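Endoglucanase (Ganoderma lucidum, PDB 5D8Z) probably hydrolyses internal beta-1,4-glycosidic bonds in cellulose and related beta-glucans, as a glycoside hydrolase of family 5. Local coordinates at residues V117-Y122 with A141-S146; F159-E164 with D176-A181; I194-G199 with F273-G278. All coordinates share one frame; numbering follows the deposited sequence.

All three interactions belong to one closed eight-stranded parallel barrel, the TIM-barrel fold of glycoside hydrolase family 5, and they follow one another in series along the chain. Interaction 1 packs helix 137-149 on strand 114-119, and interaction 2 packs helix 171-187 on Val161, just after strand 157-160; their centres lie about 7 Å apart because the two strands are neighbours. Interaction 3 crosses the barrel interior between strands 194-198 and 272-277, about 11 Å from interaction 2 and 14 Å from interaction 1. Glu164 follows the fourth strand and Glu276 lies on the C-terminal part of the seventh, both in the glycan pocket, consistent with the placement of the catalytic glutamates in this family.

Interaction 1 (V117-Y122 with A141-S146)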
ATOM      1  N   VAL A 117       0.273  -0.064  -7.220  1.00 35.13           N
ATOM      2  CA  VAL A 117      -0.983   0.525  -7.616  1.00 34.38           C
ATOM      3  C   VAL A 117      -2.016   0.028  -6.612  1.00 36.73           C
ATOM      4  O   VAL A 117      -2.523  -1.079  -6.732  1.00 44.91           O
ATOM      5  CB  VAL A 117      -1.361   0.092  -9.041  1.00 35.23           C
ATOM      6  CG1 VAL A 117      -2.809   0.456  -9.341  1.00 38.00           C
ATOM      7  CG2 VAL A 117      -0.456   0.734 -10.075  1.00 32.71           C
ATOM      8  N   ASP A 118      -2.300   0.854  -5.616  1.00 39.04           N
ATOM      9  CA  ASP A 118      -3.124   0.522  -4.441  1.00 39.49           C
ATOM     10  C   ASP A 118      -4.551   1.042  -4.558  1.00 35.88           C
ATOM     11  O   ASP A 118      -4.754   2.266  -4.497  1.00 34.86           O
ATOM     12  CB  ASP A 118      -2.499   1.176  -3.193  1.00 44.06           C
ATOM     13  CG  ASP A 118      -3.419   1.133  -1.954  1.00 52.35           C
ATOM     14  OD1 ASP A 118      -3.946   0.028  -1.603  1.00 66.72           O
ATOM     15  OD2 ASP A 118      -3.589   2.205  -1.324  1.00 50.13           O
ATOM     16  N   VAL A 119      -5.525   0.144  -4.697  1.00 31.35           N
ATOM     17  CA  VAL A 119      -6.929   0.566  -4.709  1.00 30.42           C
ATOM     18  C   VAL A 119      -7.350   0.784  -3.264  1.00 31.09           C
ATOM     19  O   VAL A 119      -7.472  -0.165  -2.486  1.00 31.90           O
ATOM     20  CB  VAL A 119      -7.883  -0.446  -5.385  1.00 30.37           C
ATOM     21  CG1 VAL A 119      -9.305   0.043  -5.271  1.00 32.35           C
ATOM     22  CG2 VAL A 119      -7.556  -0.653  -6.844  1.00 28.37           C
ATOM     23  N   HIS A 120      -7.611   2.040  -2.919  1.00 33.64           N
ATOM     24  CA  HIS A 120      -7.722   2.479  -1.534  1.00 33.35           C
ATOM     25  C   HIS A 120      -9.148   2.500  -1.020  1.00 34.29           C
ATOM     26  O   HIS A 120      -9.633   3.513  -0.570  1.00 38.74           O
ATOM     27  CB  HIS A 120      -7.134   3.865  -1.426  1.00 34.96           C
ATOM     28  CG  HIS A 120      -6.482   4.132  -0.110  1.00 36.81           C
ATOM     29  ND1 HIS A 120      -5.186   3.745   0.167  1.00 37.27           N
ATOM     30  CD2 HIS A 120      -6.938   4.747   1.003  1.00 36.54           C
ATOM     31  CE1 HIS A 120      -4.869   4.113   1.392  1.00 35.21           C
ATOM     32  NE2 HIS A 120      -5.917   4.716   1.923  1.00 36.51           N
ATOM     33  N   ASN A 121      -9.810   1.355  -1.035  1.00 36.27           N
ATOM     34  CA  ASN A 121     -11.229   1.293  -0.726  1.00 33.10           C
ATOM     35  C   ASN A 121     -11.719   0.551   0.504  1.00 32.72           C
ATOM     36  O   ASN A 121     -12.927   0.519   0.709  1.00 34.31           O
ATOM     37  CB  ASN A 121     -11.956   0.751  -1.925  1.00 31.61           C
ATOM     38  CG  ASN A 121     -12.427   1.841  -2.806  1.00 30.90           C
ATOM     39  OD1 ASN A 121     -13.602   2.166  -2.817  1.00 31.34           O
ATOM     40  ND2 ASN A 121     -11.505   2.464  -3.496  1.00 29.11           N
ATOM     41  N   TYR A 122     -10.837  -0.016   1.332  1.00 32.46           N
ATOM     42  CA  TYR A 122     -11.275  -0.661   2.589  1.00 32.56           C
ATOM     43  C   TYR A 122     -12.270  -1.787   2.312  1.00 32.01           C
ATOM     44  O   TYR A 122     -13.219  -2.004   3.048  1.00 29.89           O
ATOM     45  CB  TYR A 122     -11.892   0.378   3.528  1.00 31.68           C
ATOM     46  CG  TYR A 122     -10.985   1.560   3.721  1.00 34.03           C
ATOM     47  CD1 TYR A 122     -11.022   2.655   2.845  1.00 34.62           C
ATOM     48  CD2 TYR A 122     -10.036   1.575   4.757  1.00 32.93           C
ATOM     49  CE1 TYR A 122     -10.163   3.735   3.019  1.00 33.53           C
ATOM     50  CE2 TYR A 122      -9.200   2.658   4.947  1.00 31.12           C
ATOM     51  CZ  TYR A 122      -9.267   3.731   4.075  1.00 32.22           C
ATOM     52  OH  TYR A 122      -8.419   4.794   4.258  1.00 34.13           O
ATOM     53  N   ALA A 141     -13.410  -7.949 -10.027  1.00 33.07           N
ATOM     54  CA  ALA A 141     -12.451  -8.641 -10.864  1.00 29.23           C
ATOM     55  C   ALA A 141     -12.258  -7.885 -12.159  1.00 27.38           C
ATOM     56  O   ALA A 141     -11.146  -7.664 -12.615  1.00 26.73           O
ATOM     57  CB  ALA A 141     -12.972 -10.025 -11.138  1.00 28.93           C
ATOM     58  N   ALA A 142     -13.368  -7.483 -12.740  1.00 27.10           N
ATOM     59  CA  ALA A 142     -13.356  -6.617 -13.901  1.00 28.67           C
ATOM     60  C   ALA A 142     -12.389  -5.447 -13.711  1.00 32.37           C
ATOM     61  O   ALA A 142     -11.563  -5.162 -14.599  1.00 37.61           O
ATOM     62  CB  ALA A 142     -14.753  -6.081 -14.163  1.00 26.64           C
ATOM     63  N   LEU A 143     -12.495  -4.775 -12.566  1.00 31.02           N
ATOM     64  CA  LEU A 143     -11.653  -3.634 -12.296  1.00 32.07           C
ATOM     65  C   LEU A 143     -10.201  -3.982 -12.454  1.00 32.10           C
ATOM     66  O   LEU A 143      -9.438  -3.316 -13.173  1.00 33.36           O
ATOM     67  CB  LEU A 143     -11.874  -3.109 -10.889  1.00 32.86           C
ATOM     68  CG  LEU A 143     -10.941  -1.942 -10.556  1.00 34.40           C
ATOM     69  CD1 LEU A 143     -11.257  -0.753 -11.460  1.00 35.03           C
ATOM     70  CD2 LEU A 143     -11.036  -1.567  -9.078  1.00 35.60           C
ATOM     71  N   TRP A 144      -9.814  -5.035 -11.773  1.00 32.12           N
ATOM     72  CA  TRP A 144      -8.437  -5.453 -11.842  1.00 34.91           C
ATOM     73  C   TRP A 144      -8.005  -5.968 -13.211  1.00 34.10           C
ATOM     74  O   TRP A 144      -6.857  -5.835 -13.564  1.00 36.08           O
ATOM     75  CB  TRP A 144      -8.160  -6.474 -10.763  1.00 34.80           C
ATOM     76  CG  TRP A 144      -7.970  -5.822  -9.506  1.00 33.39           C
ATOM     77  CD1 TRP A 144      -8.804  -5.839  -8.438  1.00 35.10           C
ATOM     78  CD2 TRP A 144      -6.869  -4.985  -9.160  1.00 34.34           C
ATOM     79  NE1 TRP A 144      -8.268  -5.091  -7.416  1.00 37.50           N
ATOM     80  CE2 TRP A 144      -7.082  -4.537  -7.850  1.00 35.98           C
ATOM     81  CE3 TRP A 144      -5.704  -4.586  -9.827  1.00 34.93           C
ATOM     82  CZ2 TRP A 144      -6.173  -3.722  -7.192  1.00 33.94           C
ATOM     83  CZ3 TRP A 144      -4.821  -3.771  -9.181  1.00 33.35           C
ATOM     84  CH2 TRP A 144      -5.055  -3.349  -7.877  1.00 33.78           C
ATOM     85  N   SER A 145      -8.903  -6.536 -13.991  1.00 32.53           N
ATOM     86  CA  SER A 145      -8.517  -6.939 -15.315  1.00 32.52           C
ATOM     87  C   SER A 145      -8.047  -5.685 -16.037  1.00 34.58           C
ATOM     88  O   SER A 145      -6.957  -5.667 -16.620  1.00 38.16           O
ATOM     89  CB  SER A 145      -9.686  -7.587 -16.055  1.00 33.03           C
ATOM     90  OG  SER A 145      -9.261  -8.167 -17.282  1.00 33.97           O
ATOM     91  N   SER A 146      -8.847  -4.629 -15.981  1.00 31.53           N
ATOM     92  CA  SER A 146      -8.528  -3.432 -16.722  1.00 32.47           C
ATOM     93  C   SER A 146      -7.240  -2.799 -16.253  1.00 34.37           C
ATOM     94  O   SER A 146      -6.432  -2.364 -17.085  1.00 38.70           O
ATOM     95  CB  SER A 146      -9.620  -2.400 -16.564  1.00 32.96           C
ATOM     96  OG  SER A 146     -10.868  -2.970 -16.872  1.00 34.80           O
TER
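Val119 and Trp144 meet from opposite directions, and a single methyl does most of the touching. Val119 CG2 lies 3.4 Å from Trp144 CZ2, reaching the benzo part of the indole obliquely. The torsion of Val119 (chi1 177°) accounts for the choice of branch, since it sets CG1 anti to the backbone N and leaves CG2 beside that N, where its flank meets the ring. The same methyl also has Leu143 CD2 beside it at 4.2 Å, so it sits against two successive helical residues. Further back along the strand, the carbonyl oxygen Val117 O comes to the edge of the indole, in its plane, 3.6 Å from Trp144 CH2.

These contacts join strand 114-119 to helix 137-149, the helix that leads on to strand 157-160 in a beta-alpha-beta unit of the TIM barrel. The local axes run nearly antiparallel, at 162°, and approach to 11.7 Å, a spacing bridged by side chains without any hydrogen bond between the segments.

Outside this first shell, Trp144 is fixed by an edge-to-face contact with Phe140, by Ala181 and Ile185 of helix 171-187, and by a weak hydrogen bond from NE1 to Val161 O. Backbone hydrogen bonds to the neighbouring strand 157-160 hold Val117 in place.

The strand alternates, so Asp118 turns its side chain away from the helix. His120 ND1 donates to Asp118 OD2 over 2.7 Å with an N-H...O angle of 169°, meeting the carboxylate on its syn side and close to the imidazole plane. The other oxygen, Asp118 OD1, forms a salt bridge with Arg76, which ties this inner face of the strand to strand 74-79.

Interaction 2 (F159-E164 with D176-A181); sequences FGVMNE and DSVQAA. With BGC (beta-D-glucopyranose), chain C.
Val161, just past the end of strand 157-160, packs on Val178 and Ala181 of helix 171-187, within the beta-alpha-beta unit that continues into strand 194-198 of the TIM barrel. One branch does the work: Val161 CG1, anti to the backbone N (chi1 170°), lies 4.2 Å from Ala181 CB and 4.4 Å from Val178 CG1. Both partners are one helical turn apart, so the methyl rests against a single side of the helix, and all three residues are buried. Phe140 and Ile195 also touch Val161.

The helix side turned away is looser: Asp176 is exposed, and Gln179 and Ala180 are partly so. At the far end of the other segment the chain opens into the glycan pocket, where Glu164 extends beyond CG (chi2 -173°) toward a bound glucose. Its carboxylate is divided between partners: OE1 accepts a hydrogen bond from the sugar, while OE2 is hydrogen-bonded to His235 ND1, with Glu276 OE1 close by. In place of Glu164, an alanine here would probably leave His235 ND1 and the glucose O4 hydroxyl without this carboxylate. The sugar bond runs from O4 of the glucose to Glu164 OE1, at 3.1 Å.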
ATOM      1  N   PHE A 159       0.699  -4.982  -7.864  1.00 35.64           N
ATOM      2  CA  PHE A 159      -0.720  -4.696  -7.758  1.00 34.48           C
ATOM      3  C   PHE A 159      -1.178  -4.891  -6.330  1.00 33.98           C
ATOM      4  O   PHE A 159      -1.124  -6.006  -5.801  1.00 31.95           O
ATOM      5  CB  PHE A 159      -1.518  -5.614  -8.651  1.00 33.22           C
ATOM      6  CG  PHE A 159      -1.089  -5.606 -10.060  1.00 32.80           C
ATOM      7  CD1 PHE A 159      -1.676  -4.755 -10.955  1.00 37.02           C
ATOM      8  CD2 PHE A 159      -0.150  -6.515 -10.515  1.00 34.97           C
ATOM      9  CE1 PHE A 159      -1.311  -4.765 -12.301  1.00 40.57           C
ATOM     10  CE2 PHE A 159       0.208  -6.565 -11.858  1.00 37.67           C
ATOM     11  CZ  PHE A 159      -0.368  -5.679 -12.759  1.00 39.35           C
ATOM     12  N   GLY A 160      -1.640  -3.807  -5.713  1.00 32.98           N
ATOM     13  CA  GLY A 160      -2.165  -3.888  -4.354  1.00 34.40           C
ATOM     14  C   GLY A 160      -3.678  -4.020  -4.384  1.00 35.58           C
ATOM     15  O   GLY A 160      -4.411  -3.008  -4.533  1.00 37.70           O
ATOM     16  N   VAL A 161      -4.136  -5.258  -4.208  1.00 32.76           N
ATOM     17  CA  VAL A 161      -5.519  -5.629  -4.462  1.00 31.91           C
ATOM     18  C   VAL A 161      -6.482  -4.731  -3.717  1.00 30.17           C
ATOM     19  O   VAL A 161      -7.419  -4.219  -4.300  1.00 28.89           O
ATOM     20  CB  VAL A 161      -5.787  -7.099  -4.061  1.00 33.66           C
ATOM     21  CG1 VAL A 161      -7.267  -7.412  -4.083  1.00 34.88           C
ATOM     22  CG2 VAL A 161      -5.074  -8.058  -5.002  1.00 34.81           C
ATOM     23  N   MET A 162      -6.255  -4.529  -2.430  1.00 29.59           N
ATOM     24  CA  MET A 162      -7.160  -3.714  -1.673  1.00 31.08           C
ATOM     25  C   MET A 162      -6.553  -3.209  -0.400  1.00 33.42           C
ATOM     26  O   MET A 162      -5.942  -3.957   0.345  1.00 35.61           O
ATOM     27  CB  MET A 162      -8.397  -4.515  -1.311  1.00 32.28           C
ATOM     28  CG  MET A 162      -9.389  -3.757  -0.431  1.00 32.46           C
ATOM     29  SD  MET A 162     -10.077  -2.265  -1.171  1.00 35.56           S
ATOM     30  CE  MET A 162     -10.761  -2.937  -2.681  1.00 35.63           C
ATOM     31  N   ASN A 163      -6.794  -1.937  -0.126  1.00 35.99           N
ATOM     32  CA  ASN A 163      -6.239  -1.297   1.031  1.00 37.16           C
ATOM     33  C   ASN A 163      -7.089  -1.493   2.259  1.00 38.99           C
ATOM     34  O   ASN A 163      -8.266  -1.200   2.244  1.00 43.33           O
ATOM     35  CB  ASN A 163      -6.150   0.182   0.802  1.00 37.33           C
ATOM     36  CG  ASN A 163      -5.588   0.886   1.991  1.00 36.66           C
ATOM     37  OD1 ASN A 163      -4.408   0.761   2.282  1.00 38.37           O
ATOM     38  ND2 ASN A 163      -6.423   1.624   2.695  1.00 36.53           N
ATOM     39  N   GLU A 164      -6.466  -1.962   3.328  1.00 41.96           N
ATOM     40  CA  GLU A 164      -7.071  -2.055   4.673  1.00 38.80           C
ATOM     41  C   GLU A 164      -8.508  -2.556   4.836  1.00 36.45           C
ATOM     42  O   GLU A 164      -9.343  -1.871   5.414  1.00 41.93           O
ATOM     43  CB  GLU A 164      -6.888  -0.734   5.404  1.00 39.41           C
ATOM     44  CG  GLU A 164      -5.463  -0.538   5.859  1.00 43.32           C
ATOM     45  CD  GLU A 164      -5.273   0.684   6.748  1.00 49.36           C
ATOM     46  OE1 GLU A 164      -6.228   1.476   6.870  1.00 51.17           O
ATOM     47  OE2 GLU A 164      -4.157   0.854   7.328  1.00 55.72           O
ATOM     48  N   ASP A 176     -11.883 -15.364  -1.270  1.00 40.70           N
ATOM     49  CA  ASP A 176     -12.509 -15.645  -2.595  1.00 44.20           C
ATOM     50  C   ASP A 176     -12.559 -14.442  -3.526  1.00 39.33           C
ATOM     51  O   ASP A 176     -12.266 -14.552  -4.709  1.00 39.33           O
ATOM     52  CB  ASP A 176     -13.912 -16.245  -2.448  1.00 51.12           C
ATOM     53  CG  ASP A 176     -13.888 -17.672  -1.880  1.00 62.21           C
ATOM     54  OD1 ASP A 176     -13.005 -18.463  -2.301  1.00 73.44           O
ATOM     55  OD2 ASP A 176     -14.738 -18.007  -1.015  1.00 65.58           O
ATOM     56  N   SER A 177     -12.912 -13.287  -2.986  1.00 37.05           N
ATOM     57  CA  SER A 177     -12.887 -12.047  -3.754  1.00 36.33           C
ATOM     58  C   SER A 177     -11.487 -11.746  -4.265  1.00 35.80           C
ATOM     59  O   SER A 177     -11.308 -11.289  -5.382  1.00 36.69           O
ATOM     60  CB  SER A 177     -13.375 -10.901  -2.882  1.00 36.59           C
ATOM     61  OG  SER A 177     -14.667 -11.186  -2.344  1.00 39.90           O
ATOM     62  N   VAL A 178     -10.490 -12.040  -3.444  1.00 36.19           N
ATOM     63  CA  VAL A 178      -9.108 -11.750  -3.776  1.00 35.24           C
ATOM     64  C   VAL A 178      -8.620 -12.729  -4.831  1.00 36.05           C
ATOM     65  O   VAL A 178      -7.815 -12.370  -5.703  1.00 36.01           O
ATOM     66  CB  VAL A 178      -8.215 -11.856  -2.538  1.00 36.33           C
ATOM     67  CG1 VAL A 178      -6.770 -11.655  -2.936  1.00 36.36           C
ATOM     68  CG2 VAL A 178      -8.649 -10.857  -1.457  1.00 35.97           C
ATOM     69  N   GLN A 179      -9.105 -13.967  -4.754  1.00 34.73           N
ATOM     70  CA  GLN A 179      -8.800 -14.936  -5.778  1.00 33.17           C
ATOM     71  C   GLN A 179      -9.303 -14.386  -7.095  1.00 32.07           C
ATOM     72  O   GLN A 179      -8.627 -14.376  -8.125  1.00 30.36           O
ATOM     73  CB  GLN A 179      -9.500 -16.243  -5.453  1.00 34.56           C
ATOM     74  CG  GLN A 179      -9.240 -17.358  -6.459  1.00 36.05           C
ATOM     75  CD  GLN A 179      -7.776 -17.685  -6.563  1.00 33.74           C
ATOM     76  OE1 GLN A 179      -7.195 -18.169  -5.622  1.00 35.19           O
ATOM     77  NE2 GLN A 179      -7.171 -17.371  -7.686  1.00 33.60           N
ATOM     78  N   ALA A 180     -10.517 -13.900  -7.061  1.00 33.34           N
ATOM     79  CA  ALA A 180     -11.095 -13.440  -8.286  1.00 37.47           C
ATOM     80  C   ALA A 180     -10.220 -12.362  -8.933  1.00 38.43           C
ATOM     81  O   ALA A 180     -10.010 -12.369 -10.162  1.00 43.85           O
ATOM     82  CB  ALA A 180     -12.498 -12.932  -8.043  1.00 38.50           C
ATOM     83  N   ALA A 181      -9.716 -11.436  -8.118  1.00 34.79           N
ATOM     84  CA  ALA A 181      -8.836 -10.371  -8.647  1.00 33.00           C
ATOM     85  C   ALA A 181      -7.541 -10.957  -9.207  1.00 30.05           C
ATOM     86  O   ALA A 181      -7.139 -10.642 -10.328  1.00 26.19           O
ATOM     87  CB  ALA A 181      -8.525  -9.359  -7.565  1.00 32.80           C
TER
HETATM   88  C2  BGC C   2      -7.632   4.586  10.980  1.00 80.07           C
HETATM   89  C3  BGC C   2      -6.859   4.736   9.651  1.00 82.25           C
HETATM   90  C4  BGC C   2      -5.595   3.897   9.603  1.00 76.48           C
HETATM   91  C5  BGC C   2      -5.879   2.455  10.072  1.00 74.28           C
HETATM   92  C6  BGC C   2      -4.584   1.673  10.281  1.00 72.61           C
HETATM   93  C1  BGC C   2      -7.766   3.135  11.515  1.00 84.47           C
HETATM   94  O2  BGC C   2      -8.939   5.137  10.785  1.00 64.47           O
HETATM   95  O3  BGC C   2      -6.420   6.089   9.410  1.00 88.65           O
HETATM   96  O4  BGC C   2      -5.054   4.040   8.267  1.00 68.78           O
HETATM   97  O5  BGC C   2      -6.558   2.385  11.337  1.00 82.82           O
HETATM   98  O6  BGC C   2      -4.404   1.291  11.649  1.00 64.45           O

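Interaction 3 (I194-G199 with F273-G278); sequences IILLPG and FNTETG
Inside the TIM barrel, strands 194-198 and 272-277 meet across the interior through Leu196, Phe273 and Thr275. Strand 230-235 lies between them in the sheet, so no backbone hydrogen bond joins them; the nearest CA atoms, those of Leu196 and Phe273, are 7.6 Å apart, and the side chains close the distance.

Leu196 splits its two methyls between two partners. The Leu196 side chain passes Phe273 at a slant, with its CD2 3.6 Å from CD1 of the ring, while CD1 of Leu196 reaches Thr275 CG2 tip to tip at 3.9 Å. The phenyl is brought beneath the threonine methyl by its first torsion, which sets CG anti to the backbone N (chi1 -164°). Thr275 CG2 then stands 4.0 Å above one face of the Phe273 ring, displaced toward its rim, so that this one methyl meets both an aromatic face and the leucine. Val307 and Ile231 also touch Phe273 and extend the apolar core of the barrel.

The hydroxyl of Thr275, OG1, makes a weak hydrogen bond with NE2 of His235, the histidine whose ND1 serves Glu164. Glu276, which touches a bound glucose, is held by both carboxylate oxygens: OE1 is hydrogen-bonded to Tyr237 OH, and OE2 forms a salt bridge with Arg76 NH1.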
ATOM      1  N   ILE A 194       4.285  -9.075  -8.632  1.00 36.57           N
ATOM      2  CA  ILE A 194       3.832  -9.349  -7.284  1.00 34.33           C
ATOM      3  C   ILE A 194       2.381  -8.903  -7.229  1.00 34.65           C
ATOM      4  O   ILE A 194       1.978  -7.954  -7.914  1.00 34.41           O
ATOM      5  CB  ILE A 194       4.582  -8.475  -6.254  1.00 33.62           C
ATOM      6  CG1 ILE A 194       6.100  -8.619  -6.395  1.00 33.15           C
ATOM      7  CG2 ILE A 194       4.105  -8.768  -4.851  1.00 34.41           C
ATOM      8  CD1 ILE A 194       6.900  -8.271  -5.144  1.00 32.19           C
ATOM      9  N   ILE A 195       1.607  -9.592  -6.409  1.00 34.08           N
ATOM     10  CA  ILE A 195       0.295  -9.160  -6.039  1.00 33.17           C
ATOM     11  C   ILE A 195       0.215  -9.257  -4.520  1.00 35.31           C
ATOM     12  O   ILE A 195       0.640 -10.255  -3.925  1.00 37.42           O
ATOM     13  CB  ILE A 195      -0.755 -10.033  -6.664  1.00 33.47           C
ATOM     14  CG1 ILE A 195      -0.746  -9.901  -8.190  1.00 35.56           C
ATOM     15  CG2 ILE A 195      -2.105  -9.643  -6.125  1.00 36.89           C
ATOM     16  CD1 ILE A 195      -1.540 -11.005  -8.895  1.00 35.55           C
ATOM     17  N   LEU A 196      -0.291  -8.193  -3.897  1.00 36.91           N
ATOM     18  CA  LEU A 196      -0.316  -8.068  -2.449  1.00 37.75           C
ATOM     19  C   LEU A 196      -1.680  -8.550  -2.015  1.00 42.22           C
ATOM     20  O   LEU A 196      -2.680  -8.265  -2.689  1.00 48.37           O
ATOM     21  CB  LEU A 196      -0.064  -6.622  -2.001  1.00 35.21           C
ATOM     22  CG  LEU A 196       1.295  -6.102  -2.484  1.00 36.35           C
ATOM     23  CD1 LEU A 196       1.415  -4.589  -2.511  1.00 37.05           C
ATOM     24  CD2 LEU A 196       2.425  -6.681  -1.661  1.00 36.80           C
ATOM     25  N   LEU A 197      -1.731  -9.319  -0.933  1.00 40.15           N
ATOM     26  CA  LEU A 197      -2.980  -9.885  -0.504  1.00 38.95           C
ATOM     27  C   LEU A 197      -3.275  -9.398   0.895  1.00 36.91           C
ATOM     28  O   LEU A 197      -2.547  -9.738   1.826  1.00 36.22           O
ATOM     29  CB  LEU A 197      -2.944 -11.405  -0.516  1.00 40.40           C
ATOM     30  CG  LEU A 197      -2.127 -12.129  -1.569  1.00 41.91           C
ATOM     31  CD1 LEU A 197      -2.394 -13.617  -1.385  1.00 41.23           C
ATOM     32  CD2 LEU A 197      -2.455 -11.682  -2.978  1.00 42.34           C
ATOM     33  N   PRO A 198      -4.367  -8.648   1.049  1.00 33.56           N
ATOM     34  CA  PRO A 198      -4.761  -8.028   2.276  1.00 34.30           C
ATOM     35  C   PRO A 198      -5.810  -8.837   2.999  1.00 33.77           C
ATOM     36  O   PRO A 198      -6.637  -9.475   2.350  1.00 32.90           O
ATOM     37  CB  PRO A 198      -5.416  -6.756   1.782  1.00 37.64           C
ATOM     38  CG  PRO A 198      -6.136  -7.208   0.539  1.00 36.32           C
ATOM     39  CD  PRO A 198      -5.320  -8.334  -0.024  1.00 35.47           C
ATOM     40  N   GLY A 199      -5.747  -8.828   4.325  1.00 32.79           N
ATOM     41  CA  GLY A 199      -6.775  -9.373   5.171  1.00 34.73           C
ATOM     42  C   GLY A 199      -7.399  -8.370   6.120  1.00 37.42           C
ATOM     43  O   GLY A 199      -7.369  -7.183   5.904  1.00 42.72           O
ATOM     44  N   PHE A 273       4.694  -8.162   3.149  1.00 46.17           N
ATOM     45  CA  PHE A 273       5.158  -6.837   2.709  1.00 45.88           C
ATOM     46  C   PHE A 273       4.396  -5.784   3.512  1.00 46.00           C
ATOM     47  O   PHE A 273       3.172  -5.712   3.461  1.00 49.65           O
ATOM     48  CB  PHE A 273       4.838  -6.670   1.226  1.00 44.53           C
ATOM     49  CG  PHE A 273       5.561  -5.543   0.537  1.00 42.49           C
ATOM     50  CD1 PHE A 273       5.758  -5.608  -0.841  1.00 39.59           C
ATOM     51  CD2 PHE A 273       6.045  -4.426   1.226  1.00 43.16           C
ATOM     52  CE1 PHE A 273       6.416  -4.590  -1.513  1.00 40.01           C
ATOM     53  CE2 PHE A 273       6.698  -3.400   0.545  1.00 38.86           C
ATOM     54  CZ  PHE A 273       6.881  -3.481  -0.817  1.00 37.92           C
ATOM     55  N   ASN A 274       5.128  -4.967   4.245  1.00 46.81           N
ATOM     56  CA  ASN A 274       4.529  -3.958   5.076  1.00 44.67           C
ATOM     57  C   ASN A 274       4.305  -2.661   4.324  1.00 43.93           C
ATOM     58  O   ASN A 274       5.194  -1.812   4.274  1.00 44.73           O
ATOM     59  CB  ASN A 274       5.407  -3.683   6.281  1.00 42.95           C
ATOM     60  CG  ASN A 274       4.772  -2.705   7.195  1.00 42.12           C
ATOM     61  OD1 ASN A 274       3.554  -2.493   7.127  1.00 41.23           O
ATOM     62  ND2 ASN A 274       5.568  -2.084   8.042  1.00 41.31           N
ATOM     63  N   THR A 275       3.111  -2.488   3.768  1.00 40.29           N
ATOM     64  CA  THR A 275       2.863  -1.385   2.850  1.00 39.24           C
ATOM     65  C   THR A 275       2.409  -0.083   3.516  1.00 39.01           C
ATOM     66  O   THR A 275       2.222   0.917   2.854  1.00 39.95           O
ATOM     67  CB  THR A 275       1.826  -1.809   1.810  1.00 38.75           C
ATOM     68  OG1 THR A 275       0.778  -2.535   2.469  1.00 37.51           O
ATOM     69  CG2 THR A 275       2.465  -2.679   0.768  1.00 36.86           C
ATOM     70  N   GLU A 276       2.217  -0.096   4.816  1.00 40.42           N
ATOM     71  CA  GLU A 276       1.890   1.120   5.533  1.00 42.93           C
ATOM     72  C   GLU A 276       2.478   1.060   6.948  1.00 41.95           C
ATOM     73  O   GLU A 276       2.226   0.116   7.701  1.00 38.17           O
ATOM     74  CB  GLU A 276       0.371   1.318   5.600  1.00 44.22           C
ATOM     75  CG  GLU A 276      -0.175   2.414   4.698  1.00 47.76           C
ATOM     76  CD  GLU A 276      -1.681   2.644   4.863  1.00 53.05           C
ATOM     77  OE1 GLU A 276      -2.151   2.894   6.002  1.00 58.10           O
ATOM     78  OE2 GLU A 276      -2.412   2.582   3.841  1.00 58.59           O
ATOM     79  N   THR A 277       3.266   2.073   7.286  1.00 39.92           N
ATOM     80  CA  THR A 277       3.724   2.287   8.664  1.00 39.08           C
ATOM     81  C   THR A 277       4.271   3.699   8.801  1.00 36.95           C
ATOM     82  O   THR A 277       4.645   4.332   7.817  1.00 36.03           O
ATOM     83  CB  THR A 277       4.835   1.277   9.126  1.00 39.49           C
ATOM     84  OG1 THR A 277       5.103   1.447  10.539  1.00 40.31           O
ATOM     85  CG2 THR A 277       6.140   1.457   8.348  1.00 34.45           C
ATOM     86  N   GLY A 278       4.329   4.177  10.030  1.00 37.95           N
ATOM     87  CA  GLY A 278       5.030   5.407  10.333  1.00 39.51           C
ATOM     88  C   GLY A 278       4.780   5.956  11.721  1.00 40.40           C
ATOM     89  O   GLY A 278       4.122   5.329  12.581  1.00 42.27           O
TER